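Local coordinates for protein ribonucleoside triphosphate reductase (Lactobacillus leichmannii, PDB 1L1L) that reduces ribonucleoside triphosphates to 2'-deoxyribonucleoside triphosphates with the help of a vitamin B12 cofactor, as an allosterically regulated monomer, at residues I175-V187 / H238-L252. Residues are numbered along the deposited sequence; the frame is centred on the assembly and turned at random.
Sequences IPRVDFAIDLQLV and HFAQTNPDRKQKLIL
In the small three-stranded sheet of the B12-dependent reductase insertion domain, edge strand 183-187 pairs in parallel with the central strand 249-252, and the loops ahead of them fold over each other. The strands exchange alternating backbone bonds, such as Leu250 N to Asp183 O (3.0 Å). Leu184 and Leu250 share the face packed against helix 224-236; the CD1 branch of Leu184 reaches Leu250 CG at 4.0 Å, branched aliphatics suiting this apolar layer. Just before the strands, where the parallel pairing begins, the extended side chain of Gln248 passes Phe180 CB and donates NE2 to Ala181 O (3.3 Å). Ile182 lays CG1 over one face of the His238 imidazole, a CH-pi contact 3.5 Å from the ring centroid; ND1 is hydrogen-bonded to Leu234 O and NE2 to Asn289 OD1. With CG anti to the carbonyl carbon (chi1 -41°), the Phe180 ring swings across to loop 238-248: CE2 nears Ala240 CA, and CE1 lies over a face of the Arg246 guanidinium, 3.5 Å from NH1, the two planes 72° apart. Next to it, the short carboxylate of Asp179 is the right length to span the gap between the loops, OD1 accepting Ala240 N (3.1 Å) on the anti side, 18° out of the carboxylate plane.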
ATOM      1  N   ILE A 175      20.667  16.656  -9.078  1.00 43.46           N
ATOM      2  CA  ILE A 175      20.052  16.866 -10.382  1.00 44.15           C
ATOM      3  C   ILE A 175      20.673  18.103 -11.038  1.00 45.28           C
ATOM      4  O   ILE A 175      20.641  19.198 -10.472  1.00 45.34           O
ATOM      5  CB  ILE A 175      18.531  17.083 -10.254  1.00 43.59           C
ATOM      6  CG1 ILE A 175      17.883  15.850  -9.607  1.00 42.99           C
ATOM      7  CG2 ILE A 175      17.923  17.347 -11.631  1.00 43.67           C
ATOM      8  CD1 ILE A 175      16.380  15.964  -9.468  1.00 42.40           C
ATOM      9  N   PRO A 176      21.237  17.936 -12.246  1.00 46.21           N
ATOM     10  CA  PRO A 176      21.884  18.999 -13.027  1.00 46.68           C
ATOM     11  C   PRO A 176      20.977  20.155 -13.434  1.00 47.62           C
ATOM     12  O   PRO A 176      19.754  20.069 -13.336  1.00 47.26           O
ATOM     13  CB  PRO A 176      22.435  18.250 -14.236  1.00 47.24           C
ATOM     14  CG  PRO A 176      21.436  17.143 -14.418  1.00 47.33           C
ATOM     15  CD  PRO A 176      21.228  16.670 -12.999  1.00 46.66           C
ATOM     16  N   ARG A 177      21.584  21.246 -13.895  1.00 48.24           N
ATOM     17  CA  ARG A 177      20.808  22.399 -14.317  1.00 49.04           C
ATOM     18  C   ARG A 177      19.956  22.046 -15.532  1.00 48.23           C
ATOM     19  O   ARG A 177      20.385  21.291 -16.394  1.00 47.72           O
ATOM     20  CB  ARG A 177      21.739  23.568 -14.660  1.00 50.37           C
ATOM     21  CG  ARG A 177      22.946  23.176 -15.503  1.00 52.76           C
ATOM     22  CD  ARG A 177      23.694  24.410 -16.019  1.00 54.89           C
ATOM     23  NE  ARG A 177      24.983  24.063 -16.623  1.00 56.29           N
ATOM     24  CZ  ARG A 177      25.770  24.922 -17.272  1.00 57.25           C
ATOM     25  NH1 ARG A 177      25.403  26.190 -17.414  1.00 57.11           N
ATOM     26  NH2 ARG A 177      26.936  24.516 -17.769  1.00 57.20           N
ATOM     27  N   VAL A 178      18.745  22.590 -15.591  1.00 48.41           N
ATOM     28  CA  VAL A 178      17.865  22.342 -16.725  1.00 49.18           C
ATOM     29  C   VAL A 178      18.465  23.094 -17.916  1.00 50.00           C
ATOM     30  O   VAL A 178      18.237  24.292 -18.081  1.00 49.75           O
ATOM     31  CB  VAL A 178      16.430  22.865 -16.457  1.00 49.47           C
ATOM     32  CG1 VAL A 178      15.528  22.544 -17.638  1.00 49.02           C
ATOM     33  CG2 VAL A 178      15.870  22.243 -15.176  1.00 49.23           C
ATOM     34  N   ASP A 179      19.230  22.376 -18.736  1.00 50.34           N
ATOM     35  CA  ASP A 179      19.901  22.945 -19.904  1.00 50.57           C
ATOM     36  C   ASP A 179      19.056  23.447 -21.070  1.00 50.78           C
ATOM     37  O   ASP A 179      19.411  24.457 -21.684  1.00 51.17           O
ATOM     38  CB  ASP A 179      20.920  21.942 -20.445  1.00 50.56           C
ATOM     39  CG  ASP A 179      22.164  21.864 -19.594  1.00 51.03           C
ATOM     40  OD1 ASP A 179      22.937  20.898 -19.760  1.00 51.76           O
ATOM     41  OD2 ASP A 179      22.379  22.775 -18.765  1.00 51.16           O
ATOM     42  N   PHE A 180      17.960  22.761 -21.395  1.00 50.41           N
ATOM     43  CA  PHE A 180      17.131  23.179 -22.525  1.00 50.25           C
ATOM     44  C   PHE A 180      15.634  23.187 -22.276  1.00 49.99           C
ATOM     45  O   PHE A 180      15.084  22.243 -21.707  1.00 50.91           O
ATOM     46  CB  PHE A 180      17.388  22.272 -23.736  1.00 50.34           C
ATOM     47  CG  PHE A 180      18.828  21.913 -23.938  1.00 50.92           C
ATOM     48  CD1 PHE A 180      19.776  22.894 -24.215  1.00 51.23           C
ATOM     49  CD2 PHE A 180      19.241  20.592 -23.843  1.00 50.81           C
ATOM     50  CE1 PHE A 180      21.115  22.560 -24.393  1.00 51.62           C
ATOM     51  CE2 PHE A 180      20.576  20.244 -24.020  1.00 51.51           C
ATOM     52  CZ  PHE A 180      21.518  21.232 -24.295  1.00 51.68           C
ATOM     53  N   ALA A 181      14.972  24.253 -22.709  1.00 49.16           N
ATOM     54  CA  ALA A 181      13.525  24.345 -22.585  1.00 48.99           C
ATOM     55  C   ALA A 181      13.034  23.632 -23.834  1.00 48.98           C
ATOM     56  O   ALA A 181      13.317  24.068 -24.948  1.00 49.66           O
ATOM     57  CB  ALA A 181      13.076  25.786 -22.599  1.00 48.96           C
ATOM     58  N   ILE A 182      12.308  22.535 -23.653  1.00 48.18           N
ATOM     59  CA  ILE A 182      11.829  21.757 -24.789  1.00 47.18           C
ATOM     60  C   ILE A 182      10.486  22.187 -25.363  1.00 46.33           C
ATOM     61  O   ILE A 182       9.540  22.463 -24.631  1.00 45.93           O
ATOM     62  CB  ILE A 182      11.733  20.258 -24.420  1.00 47.41           C
ATOM     63  CG1 ILE A 182      13.101  19.750 -23.951  1.00 47.10           C
ATOM     64  CG2 ILE A 182      11.231  19.453 -25.615  1.00 47.36           C
ATOM     65  CD1 ILE A 182      14.211  19.887 -24.973  1.00 47.24           C
ATOM     66  N   ASP A 183      10.419  22.241 -26.690  1.00 45.94           N
ATOM     67  CA  ASP A 183       9.189  22.586 -27.388  1.00 45.19           C
ATOM     68  C   ASP A 183       8.480  21.247 -27.581  1.00 43.91           C
ATOM     69  O   ASP A 183       9.026  20.340 -28.216  1.00 44.29           O
ATOM     70  CB  ASP A 183       9.501  23.221 -28.745  1.00 46.20           C
ATOM     71  CG  ASP A 183       8.248  23.627 -29.493  1.00 47.11           C
ATOM     72  OD1 ASP A 183       7.392  24.306 -28.878  1.00 48.40           O
ATOM     73  OD2 ASP A 183       8.113  23.273 -30.686  1.00 48.22           O
ATOM     74  N   LEU A 184       7.276  21.115 -27.033  1.00 42.67           N
ATOM     75  CA  LEU A 184       6.546  19.848 -27.114  1.00 40.81           C
ATOM     76  C   LEU A 184       5.201  19.858 -27.829  1.00 40.44           C
ATOM     77  O   LEU A 184       4.335  20.697 -27.565  1.00 39.90           O
ATOM     78  CB  LEU A 184       6.339  19.290 -25.701  1.00 39.59           C
ATOM     79  CG  LEU A 184       5.547  17.985 -25.548  1.00 39.06           C
ATOM     80  CD1 LEU A 184       6.325  16.854 -26.179  1.00 38.28           C
ATOM     81  CD2 LEU A 184       5.292  17.706 -24.063  1.00 37.44           C
ATOM     82  N   GLN A 185       5.026  18.897 -28.730  1.00 40.02           N
ATOM     83  CA  GLN A 185       3.775  18.762 -29.455  1.00 40.41           C
ATOM     84  C   GLN A 185       3.322  17.325 -29.267  1.00 40.33           C
ATOM     85  O   GLN A 185       4.100  16.395 -29.462  1.00 40.48           O
ATOM     86  CB  GLN A 185       3.962  19.042 -30.950  1.00 39.92           C
ATOM     87  CG  GLN A 185       4.540  20.401 -31.278  1.00 40.08           C
ATOM     88  CD  GLN A 185       4.592  20.639 -32.774  1.00 40.45           C
ATOM     89  OE1 GLN A 185       3.562  20.865 -33.412  1.00 40.50           O
ATOM     90  NE2 GLN A 185       5.787  20.565 -33.345  1.00 39.76           N
ATOM     91  N   LEU A 186       2.072  17.152 -28.869  1.00 41.05           N
ATOM     92  CA  LEU A 186       1.516  15.822 -28.665  1.00 42.25           C
ATOM     93  C   LEU A 186       0.529  15.576 -29.797  1.00 42.48           C
ATOM     94  O   LEU A 186      -0.471  16.288 -29.933  1.00 42.28           O
ATOM     95  CB  LEU A 186       0.809  15.739 -27.306  1.00 42.21           C
ATOM     96  CG  LEU A 186       1.683  16.098 -26.096  1.00 43.01           C
ATOM     97  CD1 LEU A 186       0.889  15.940 -24.812  1.00 44.04           C
ATOM     98  CD2 LEU A 186       2.913  15.206 -26.075  1.00 43.35           C
ATOM     99  N   VAL A 187       0.822  14.562 -30.606  1.00 42.84           N
ATOM    100  CA  VAL A 187      -0.012  14.224 -31.748  1.00 43.59           C
ATOM    101  C   VAL A 187      -0.952  13.058 -31.506  1.00 43.76           C
ATOM    102  O   VAL A 187      -0.558  12.023 -30.971  1.00 43.87           O
ATOM    103  CB  VAL A 187       0.843  13.865 -32.980  1.00 42.91           C
ATOM    104  CG1 VAL A 187      -0.045  13.743 -34.204  1.00 43.33           C
ATOM    105  CG2 VAL A 187       1.917  14.902 -33.189  1.00 44.00           C
ATOM    106  N   HIS A 238      15.939  17.621 -21.517  1.00 41.76           N
ATOM    107  CA  HIS A 238      16.142  18.903 -20.866  1.00 41.50           C
ATOM    108  C   HIS A 238      17.570  19.017 -20.342  1.00 42.29           C
ATOM    109  O   HIS A 238      17.966  20.076 -19.859  1.00 42.55           O
ATOM    110  CB  HIS A 238      15.160  19.078 -19.697  1.00 40.12           C
ATOM    111  CG  HIS A 238      13.762  19.417 -20.113  1.00 38.52           C
ATOM    112  ND1 HIS A 238      12.906  18.499 -20.682  1.00 37.17           N
ATOM    113  CD2 HIS A 238      13.067  20.577 -20.034  1.00 37.91           C
ATOM    114  CE1 HIS A 238      11.746  19.077 -20.934  1.00 37.18           C
ATOM    115  NE2 HIS A 238      11.817  20.339 -20.551  1.00 37.51           N
ATOM    116  N   PHE A 239      18.337  17.934 -20.448  1.00 42.99           N
ATOM    117  CA  PHE A 239      19.704  17.908 -19.936  1.00 44.88           C
ATOM    118  C   PHE A 239      20.759  17.505 -20.965  1.00 45.76           C
ATOM    119  O   PHE A 239      20.676  16.448 -21.596  1.00 45.97           O
ATOM    120  CB  PHE A 239      19.775  16.977 -18.716  1.00 45.06           C
ATOM    121  CG  PHE A 239      18.720  17.266 -17.676  1.00 45.51           C
ATOM    122  CD1 PHE A 239      17.400  16.852 -17.865  1.00 45.40           C
ATOM    123  CD2 PHE A 239      19.032  18.000 -16.533  1.00 45.55           C
ATOM    124  CE1 PHE A 239      16.409  17.166 -16.933  1.00 44.89           C
ATOM    125  CE2 PHE A 239      18.050  18.321 -15.596  1.00 45.21           C
ATOM    126  CZ  PHE A 239      16.736  17.905 -15.795  1.00 45.44           C
ATOM    127  N   ALA A 240      21.766  18.359 -21.117  1.00 46.50           N
ATOM    128  CA  ALA A 240      22.841  18.127 -22.076  1.00 47.45           C
ATOM    129  C   ALA A 240      23.478  16.742 -21.996  1.00 47.62           C
ATOM    130  O   ALA A 240      23.825  16.158 -23.018  1.00 47.79           O
ATOM    131  CB  ALA A 240      23.915  19.200 -21.914  1.00 47.28           C
ATOM    132  N   GLN A 241      23.634  16.223 -20.783  1.00 48.28           N
ATOM    133  CA  GLN A 241      24.248  14.912 -20.574  1.00 48.72           C
ATOM    134  C   GLN A 241      23.569  13.801 -21.370  1.00 48.90           C
ATOM    135  O   GLN A 241      24.206  12.814 -21.747  1.00 49.08           O
ATOM    136  CB  GLN A 241      24.208  14.556 -19.089  1.00 49.69           C
ATOM    137  CG  GLN A 241      22.799  14.323 -18.561  1.00 50.39           C
ATOM    138  CD  GLN A 241      22.771  14.078 -17.067  1.00 51.58           C
ATOM    139  OE1 GLN A 241      23.034  14.983 -16.278  1.00 52.88           O
ATOM    140  NE2 GLN A 241      22.456  12.847 -16.671  1.00 52.16           N
ATOM    141  N   THR A 242      22.272  13.960 -21.613  1.00 49.11           N
ATOM    142  CA  THR A 242      21.499  12.970 -22.354  1.00 49.53           C
ATOM    143  C   THR A 242      20.852  13.603 -23.580  1.00 50.24           C
ATOM    144  O   THR A 242      19.769  13.196 -24.003  1.00 49.79           O
ATOM    145  CB  THR A 242      20.392  12.350 -21.470  1.00 48.83           C
ATOM    146  OG1 THR A 242      19.661  13.392 -20.817  1.00 47.87           O
ATOM    147  CG2 THR A 242      20.994  11.435 -20.424  1.00 49.17           C
ATOM    148  N   ASN A 243      21.526  14.603 -24.141  1.00 51.20           N
ATOM    149  CA  ASN A 243      21.039  15.306 -25.321  1.00 52.55           C
ATOM    150  C   ASN A 243      22.178  16.084 -25.981  1.00 53.79           C
ATOM    151  O   ASN A 243      22.163  17.318 -26.034  1.00 53.57           O
ATOM    152  CB  ASN A 243      19.911  16.269 -24.942  1.00 51.75           C
ATOM    153  CG  ASN A 243      19.268  16.914 -26.154  1.00 52.10           C
ATOM    154  OD1 ASN A 243      19.615  16.600 -27.298  1.00 52.85           O
ATOM    155  ND2 ASN A 243      18.325  17.814 -25.915  1.00 50.67           N
ATOM    156  N   PRO A 244      23.186  15.365 -26.494  1.00 55.11           N
ATOM    157  CA  PRO A 244      24.328  16.007 -27.150  1.00 56.10           C
ATOM    158  C   PRO A 244      23.942  16.948 -28.294  1.00 56.91           C
ATOM    159  O   PRO A 244      24.446  18.067 -28.379  1.00 57.35           O
ATOM    160  CB  PRO A 244      25.173  14.815 -27.615  1.00 55.93           C
ATOM    161  CG  PRO A 244      24.156  13.711 -27.787  1.00 55.84           C
ATOM    162  CD  PRO A 244      23.293  13.896 -26.571  1.00 55.41           C
ATOM    163  N   ASP A 245      23.039  16.498 -29.161  1.00 57.62           N
ATOM    164  CA  ASP A 245      22.594  17.295 -30.303  1.00 57.97           C
ATOM    165  C   ASP A 245      21.891  18.594 -29.943  1.00 58.17           C
ATOM    166  O   ASP A 245      21.484  19.351 -30.827  1.00 58.22           O
ATOM    167  CB  ASP A 245      21.673  16.460 -31.191  1.00 59.02           C
ATOM    168  CG  ASP A 245      22.438  15.531 -32.101  1.00 59.67           C
ATOM    169  OD1 ASP A 245      23.404  14.893 -31.629  1.00 60.02           O
ATOM    170  OD2 ASP A 245      22.068  15.438 -33.291  1.00 60.68           O
ATOM    171  N   ARG A 246      21.735  18.848 -28.648  1.00 57.82           N
ATOM    172  CA  ARG A 246      21.093  20.074 -28.190  1.00 57.79           C
ATOM    173  C   ARG A 246      19.748  20.277 -28.886  1.00 57.26           C
ATOM    174  O   ARG A 246      19.311  21.409 -29.103  1.00 57.31           O
ATOM    175  CB  ARG A 246      22.019  21.267 -28.462  1.00 58.38           C
ATOM    176  CG  ARG A 246      23.496  20.929 -28.237  1.00 59.51           C
ATOM    177  CD  ARG A 246      24.439  22.108 -28.452  1.00 60.30           C
ATOM    178  NE  ARG A 246      24.945  22.636 -27.186  1.00 61.19           N
ATOM    179  CZ  ARG A 246      24.329  23.559 -26.452  1.00 61.72           C
ATOM    180  NH1 ARG A 246      23.174  24.076 -26.854  1.00 62.05           N
ATOM    181  NH2 ARG A 246      24.866  23.960 -25.307  1.00 62.23           N
ATOM    182  N   LYS A 247      19.097  19.172 -29.235  1.00 56.64           N
ATOM    183  CA  LYS A 247      17.798  19.230 -29.894  1.00 55.85           C
ATOM    184  C   LYS A 247      16.733  19.664 -28.891  1.00 55.03           C
ATOM    185  O   LYS A 247      16.631  19.099 -27.803  1.00 55.06           O
ATOM    186  CB  LYS A 247      17.450  17.859 -30.470  1.00 56.87           C
ATOM    187  CG  LYS A 247      18.402  17.393 -31.553  1.00 57.57           C
ATOM    188  CD  LYS A 247      18.152  15.939 -31.901  1.00 58.28           C
ATOM    189  CE  LYS A 247      19.081  15.467 -33.010  1.00 58.72           C
ATOM    190  NZ  LYS A 247      18.884  16.240 -34.271  1.00 59.82           N
ATOM    191  N   GLN A 248      15.944  20.668 -29.261  1.00 54.31           N
ATOM    192  CA  GLN A 248      14.905  21.185 -28.376  1.00 53.14           C
ATOM    193  C   GLN A 248      13.524  21.119 -29.014  1.00 52.21           C
ATOM    194  O   GLN A 248      12.637  21.905 -28.682  1.00 52.45           O
ATOM    195  CB  GLN A 248      15.222  22.632 -27.986  1.00 53.64           C
ATOM    196  CG  GLN A 248      16.636  22.835 -27.462  1.00 54.33           C
ATOM    197  CD  GLN A 248      16.938  24.289 -27.119  1.00 54.77           C
ATOM    198  OE1 GLN A 248      18.081  24.739 -27.237  1.00 55.53           O
ATOM    199  NE2 GLN A 248      15.918  25.024 -26.681  1.00 54.71           N
ATOM    200  N   LYS A 249      13.348  20.181 -29.937  1.00 50.99           N
ATOM    201  CA  LYS A 249      12.071  20.010 -30.605  1.00 49.98           C
ATOM    202  C   LYS A 249      11.634  18.556 -30.485  1.00 48.46           C
ATOM    203  O   LYS A 249      12.211  17.673 -31.114  1.00 48.67           O
ATOM    204  CB  LYS A 249      12.188  20.412 -32.076  1.00 50.96           C
ATOM    205  CG  LYS A 249      12.488  21.888 -32.281  1.00 52.45           C
ATOM    206  CD  LYS A 249      12.496  22.265 -33.762  1.00 53.72           C
ATOM    207  CE  LYS A 249      12.721  23.762 -33.948  1.00 54.91           C
ATOM    208  NZ  LYS A 249      12.687  24.186 -35.384  1.00 55.49           N
ATOM    209  N   LEU A 250      10.611  18.319 -29.672  1.00 46.72           N
ATOM    210  CA  LEU A 250      10.105  16.971 -29.453  1.00 45.08           C
ATOM    211  C   LEU A 250       8.659  16.801 -29.896  1.00 43.74           C
ATOM    212  O   LEU A 250       7.796  17.626 -29.593  1.00 43.37           O
ATOM    213  CB  LEU A 250      10.231  16.596 -27.972  1.00 44.99           C
ATOM    214  CG  LEU A 250       9.687  15.212 -27.598  1.00 44.67           C
ATOM    215  CD1 LEU A 250      10.330  14.159 -28.498  1.00 45.37           C
ATOM    216  CD2 LEU A 250       9.964  14.919 -26.123  1.00 43.78           C
ATOM    217  N   ILE A 251       8.404  15.719 -30.619  1.00 42.71           N
ATOM    218  CA  ILE A 251       7.065  15.416 -31.091  1.00 41.37           C
ATOM    219  C   ILE A 251       6.725  13.995 -30.659  1.00 40.72           C
ATOM    220  O   ILE A 251       7.298  13.039 -31.169  1.00 39.89           O
ATOM    221  CB  ILE A 251       6.973  15.482 -32.625  1.00 41.48           C
ATOM    222  CG1 ILE A 251       7.472  16.840 -33.128  1.00 41.38           C
ATOM    223  CG2 ILE A 251       5.528  15.241 -33.055  1.00 42.03           C
ATOM    224  CD1 ILE A 251       7.627  16.922 -34.641  1.00 41.03           C
ATOM    225  N   LEU A 252       5.807  13.863 -29.707  1.00 39.82           N
ATOM    226  CA  LEU A 252       5.396  12.545 -29.230  1.00 39.13           C
ATOM    227  C   LEU A 252       4.050  12.188 -29.863  1.00 39.00           C
ATOM    228  O   LEU A 252       3.060  12.910 -29.703  1.00 38.52           O
ATOM    229  CB  LEU A 252       5.294  12.543 -27.699  1.00 38.26           C
ATOM    230  CG  LEU A 252       6.616  12.748 -26.957  1.00 37.87           C
ATOM    231  CD1 LEU A 252       6.371  12.783 -25.455  1.00 38.42           C
ATOM    232  CD2 LEU A 252       7.584  11.627 -27.302  1.00 39.18           C
TER